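Local coordinates for CHAD domain protein (Streptomyces chartreusis, PDB 6RN5), which probably binds polyphosphate, as a phosin built on a CHAD domain, and also binds copper ions through histidines, at residues E110-A115 against A349-E354. Sequence-based numbering, arbitrary orientation.
Sequences ERLLNA and ADQRHE. With CU (copper (II) ion), chain C.
Gln351 lays its amide across the side chain of Arg111, with OE1 over the end of the aliphatic run, 3.3 Å from Arg111 CD. Arg111 NH1 donates to Gln351 OE1 at 2.9 Å. The bond is nearly straight. It lies in the guanidinium plane and reaches a lone pair of the amide oxygen, although the two flat groups are turned 61° from each other. Arg111 gets there with CG anti to the backbone nitrogen (chi1 161°) and an extended chi2, then bends at chi3 to bring NH1 round to the glutamine. The other end of the amide is held too: Gln351 NE2 donates to Asp350 OD2 at 2.8 Å, a more bent bond that meets the carboxylate on its anti side. With both ends engaged, the amide's rotation is set. Cut back to an alanine, Gln351 would probably leave Arg111 NH1 without this acceptor and Asp350 OD2 without its amide donor, and open a gap beside Ala115 and Leu112. The methyl of Ala115 rests against this bonded pair, CB 3.7 Å from Gln351 NE2 and as far from Asp350 OD2, while Leu112 CD2 comes to 4.2 Å of Gln351 CG. Asp350 has its main charged partner in Arg118, a salt bridge back to helix 82-120. Two residues along the helix from Gln351, His353 NE2 binds a copper ion, which His353 of the second subunit also binds, so the same short helical segment faces a metal joining the two chains. In the all-helical CHAD fold the contact joins helix 82-120 to helix 338-366, the segments crossing at 110° with axes 11.3 Å apart, and helix 305-331 packs against Arg111 and Gln351 through Ala323.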
ATOM      1  N   GLU A 110      -3.771  14.702 -13.877  1.00 39.51           N
ATOM      2  CA  GLU A 110      -2.602  15.162 -13.134  1.00 41.27           C
ATOM      3  C   GLU A 110      -2.282  14.332 -11.884  1.00 40.92           C
ATOM      4  O   GLU A 110      -1.130  13.931 -11.656  1.00 39.99           O
ATOM      5  CB  GLU A 110      -2.814  16.597 -12.737  1.00 47.09           C
ATOM      6  CG  GLU A 110      -1.697  17.088 -11.856  1.00 60.31           C
ATOM      7  CD  GLU A 110      -1.332  18.517 -12.142  1.00 70.12           C
ATOM      8  OE1 GLU A 110      -2.276  19.320 -12.398  1.00 73.98           O
ATOM      9  OE2 GLU A 110      -0.103  18.811 -12.094  1.00 76.69           O
ATOM     10  N   ARG A 111      -3.299  14.074 -11.073  1.00 34.99           N
ATOM     11  CA  ARG A 111      -3.131  13.277  -9.885  1.00 35.40           C
ATOM     12  C   ARG A 111      -2.580  11.913 -10.282  1.00 36.75           C
ATOM     13  O   ARG A 111      -1.642  11.397  -9.658  1.00 36.14           O
ATOM     14  CB  ARG A 111      -4.489  13.139  -9.168  1.00 36.23           C
ATOM     15  CG  ARG A 111      -4.590  12.004  -8.177  1.00 38.40           C
ATOM     16  CD  ARG A 111      -5.950  11.973  -7.466  1.00 39.48           C
ATOM     17  NE  ARG A 111      -5.958  12.927  -6.364  1.00 39.51           N
ATOM     18  CZ  ARG A 111      -5.532  12.686  -5.130  1.00 36.09           C
ATOM     19  NH1 ARG A 111      -5.128  11.476  -4.733  1.00 31.88           N
ATOM     20  NH2 ARG A 111      -5.599  13.666  -4.256  1.00 36.69           N
ATOM     21  N   LEU A 112      -3.131  11.317 -11.337  1.00 33.19           N
ATOM     22  CA  LEU A 112      -2.681   9.987 -11.715  1.00 31.84           C
ATOM     23  C   LEU A 112      -1.265   9.983 -12.311  1.00 32.56           C
ATOM     24  O   LEU A 112      -0.439   9.102 -12.001  1.00 32.69           O
ATOM     25  CB  LEU A 112      -3.684   9.330 -12.658  1.00 32.21           C
ATOM     26  CG  LEU A 112      -5.024   8.927 -12.005  1.00 34.64           C
ATOM     27  CD1 LEU A 112      -6.122   8.657 -13.024  1.00 34.98           C
ATOM     28  CD2 LEU A 112      -4.923   7.723 -11.088  1.00 34.51           C
ATOM     29  N   LEU A 113      -0.966  10.946 -13.163  1.00 31.44           N
ATOM     30  CA  LEU A 113       0.427  11.034 -13.679  1.00 35.22           C
ATOM     31  C   LEU A 113       1.459  11.286 -12.585  1.00 35.70           C
ATOM     32  O   LEU A 113       2.486  10.619 -12.554  1.00 37.68           O
ATOM     33  CB  LEU A 113       0.571  12.063 -14.796  1.00 35.92           C
ATOM     34  CG  LEU A 113      -0.289  11.679 -16.020  1.00 39.53           C
ATOM     35  CD1 LEU A 113      -0.252  12.757 -17.104  1.00 43.43           C
ATOM     36  CD2 LEU A 113       0.126  10.351 -16.655  1.00 40.97           C
ATOM     37  N   ASN A 114       1.164  12.179 -11.656  1.00 36.95           N
ATOM     38  CA  ASN A 114       2.017  12.356 -10.478  1.00 39.71           C
ATOM     39  C   ASN A 114       2.217  11.030  -9.741  1.00 41.13           C
ATOM     40  O   ASN A 114       3.336  10.671  -9.454  1.00 36.79           O
ATOM     41  CB  ASN A 114       1.441  13.402  -9.517  1.00 39.79           C
ATOM     42  CG  ASN A 114       1.580  14.811 -10.046  1.00 44.44           C
ATOM     43  OD1 ASN A 114       2.484  15.111 -10.834  1.00 53.52           O
ATOM     44  ND2 ASN A 114       0.674  15.665  -9.656  1.00 42.27           N
ATOM     45  N   ALA A 115       1.134  10.293  -9.484  1.00 41.62           N
ATOM     46  CA  ALA A 115       1.241   9.085  -8.698  1.00 38.68           C
ATOM     47  C   ALA A 115       2.101   8.034  -9.394  1.00 39.38           C
ATOM     48  O   ALA A 115       2.917   7.397  -8.751  1.00 36.55           O
ATOM     49  CB  ALA A 115      -0.134   8.548  -8.346  1.00 40.44           C
ATOM     50  N   ALA A 349      -4.354   0.711  -6.231  1.00 26.84           N
ATOM     51  CA  ALA A 349      -4.074   0.418  -4.846  1.00 27.96           C
ATOM     52  C   ALA A 349      -3.533   1.650  -4.119  1.00 30.74           C
ATOM     53  O   ALA A 349      -3.995   2.012  -3.012  1.00 28.25           O
ATOM     54  CB  ALA A 349      -3.071  -0.735  -4.755  1.00 27.01           C
ATOM     55  N   ASP A 350      -2.565   2.302  -4.751  1.00 27.21           N
ATOM     56  CA  ASP A 350      -2.067   3.564  -4.268  1.00 29.72           C
ATOM     57  C   ASP A 350      -3.175   4.574  -3.936  1.00 31.24           C
ATOM     58  O   ASP A 350      -3.185   5.189  -2.854  1.00 31.32           O
ATOM     59  CB  ASP A 350      -1.138   4.193  -5.334  1.00 32.25           C
ATOM     60  CG  ASP A 350      -0.513   5.463  -4.843  1.00 35.30           C
ATOM     61  OD1 ASP A 350       0.371   5.340  -3.972  1.00 32.09           O
ATOM     62  OD2 ASP A 350      -0.910   6.556  -5.307  1.00 38.39           O
ATOM     63  N   GLN A 351      -4.112   4.754  -4.860  1.00 28.65           N
ATOM     64  CA  GLN A 351      -5.148   5.761  -4.659  1.00 28.97           C
ATOM     65  C   GLN A 351      -6.140   5.284  -3.589  1.00 30.96           C
ATOM     66  O   GLN A 351      -6.669   6.092  -2.844  1.00 28.57           O
ATOM     67  CB  GLN A 351      -5.829   6.123  -5.991  1.00 28.77           C
ATOM     68  CG  GLN A 351      -4.837   6.756  -6.978  1.00 29.95           C
ATOM     69  CD  GLN A 351      -4.353   8.089  -6.465  1.00 30.90           C
ATOM     70  OE1 GLN A 351      -5.168   9.011  -6.288  1.00 30.81           O
ATOM     71  NE2 GLN A 351      -3.045   8.180  -6.139  1.00 28.12           N
ATOM     72  N   ARG A 352      -6.345   3.979  -3.462  1.00 29.23           N
ATOM     73  CA  ARG A 352      -7.165   3.488  -2.357  1.00 31.79           C
ATOM     74  C   ARG A 352      -6.458   3.692  -1.020  1.00 34.94           C
ATOM     75  O   ARG A 352      -7.110   3.972  -0.001  1.00 30.94           O
ATOM     76  CB  ARG A 352      -7.533   2.019  -2.536  1.00 29.10           C
ATOM     77  CG  ARG A 352      -8.465   1.754  -3.678  1.00 27.75           C
ATOM     78  CD  ARG A 352      -9.712   2.635  -3.621  1.00 31.66           C
ATOM     79  NE  ARG A 352     -10.484   2.582  -2.367  1.00 31.51           N
ATOM     80  CZ  ARG A 352     -11.610   3.269  -2.140  1.00 32.65           C
ATOM     81  NH1 ARG A 352     -12.115   4.096  -3.052  1.00 33.55           N
ATOM     82  NH2 ARG A 352     -12.252   3.128  -0.993  1.00 30.82           N
ATOM     83  N   HIS A 353      -5.120   3.615  -1.022  1.00 37.81           N
ATOM     84  CA  HIS A 353      -4.352   3.957   0.188  1.00 36.91           C
ATOM     85  C   HIS A 353      -4.494   5.423   0.538  1.00 32.36           C
ATOM     86  O   HIS A 353      -4.568   5.741   1.707  1.00 30.95           O
ATOM     87  CB  HIS A 353      -2.861   3.517   0.113  1.00 38.83           C
ATOM     88  CG  HIS A 353      -2.693   2.042  -0.087  1.00 44.25           C
ATOM     89  ND1 HIS A 353      -3.609   1.120   0.386  1.00 51.27           N
ATOM     90  CD2 HIS A 353      -1.738   1.324  -0.739  1.00 49.82           C
ATOM     91  CE1 HIS A 353      -3.221  -0.100   0.044  1.00 53.87           C
ATOM     92  NE2 HIS A 353      -2.088  -0.006  -0.631  1.00 48.45           N
ATOM     93  N   GLU A 354      -4.554   6.295  -0.463  1.00 31.62           N
ATOM     94  CA  GLU A 354      -4.822   7.720  -0.228  1.00 32.39           C
ATOM     95  C   GLU A 354      -6.251   7.917   0.302  1.00 31.23           C
ATOM     96  O   GLU A 354      -6.488   8.797   1.093  1.00 32.80           O
ATOM     97  CB  GLU A 354      -4.627   8.552  -1.486  1.00 36.59           C
ATOM     98  CG  GLU A 354      -3.201   8.589  -2.030  1.00 45.53           C
ATOM     99  CD  GLU A 354      -2.241   9.491  -1.227  1.00 54.23           C
ATOM    100  OE1 GLU A 354      -2.703  10.261  -0.353  1.00 56.01           O
ATOM    101  OE2 GLU A 354      -1.012   9.438  -1.471  1.00 57.69           O
TER
HETATM  102 CU    CU C 402      -0.271  -0.866  -2.112  0.50 63.95          CU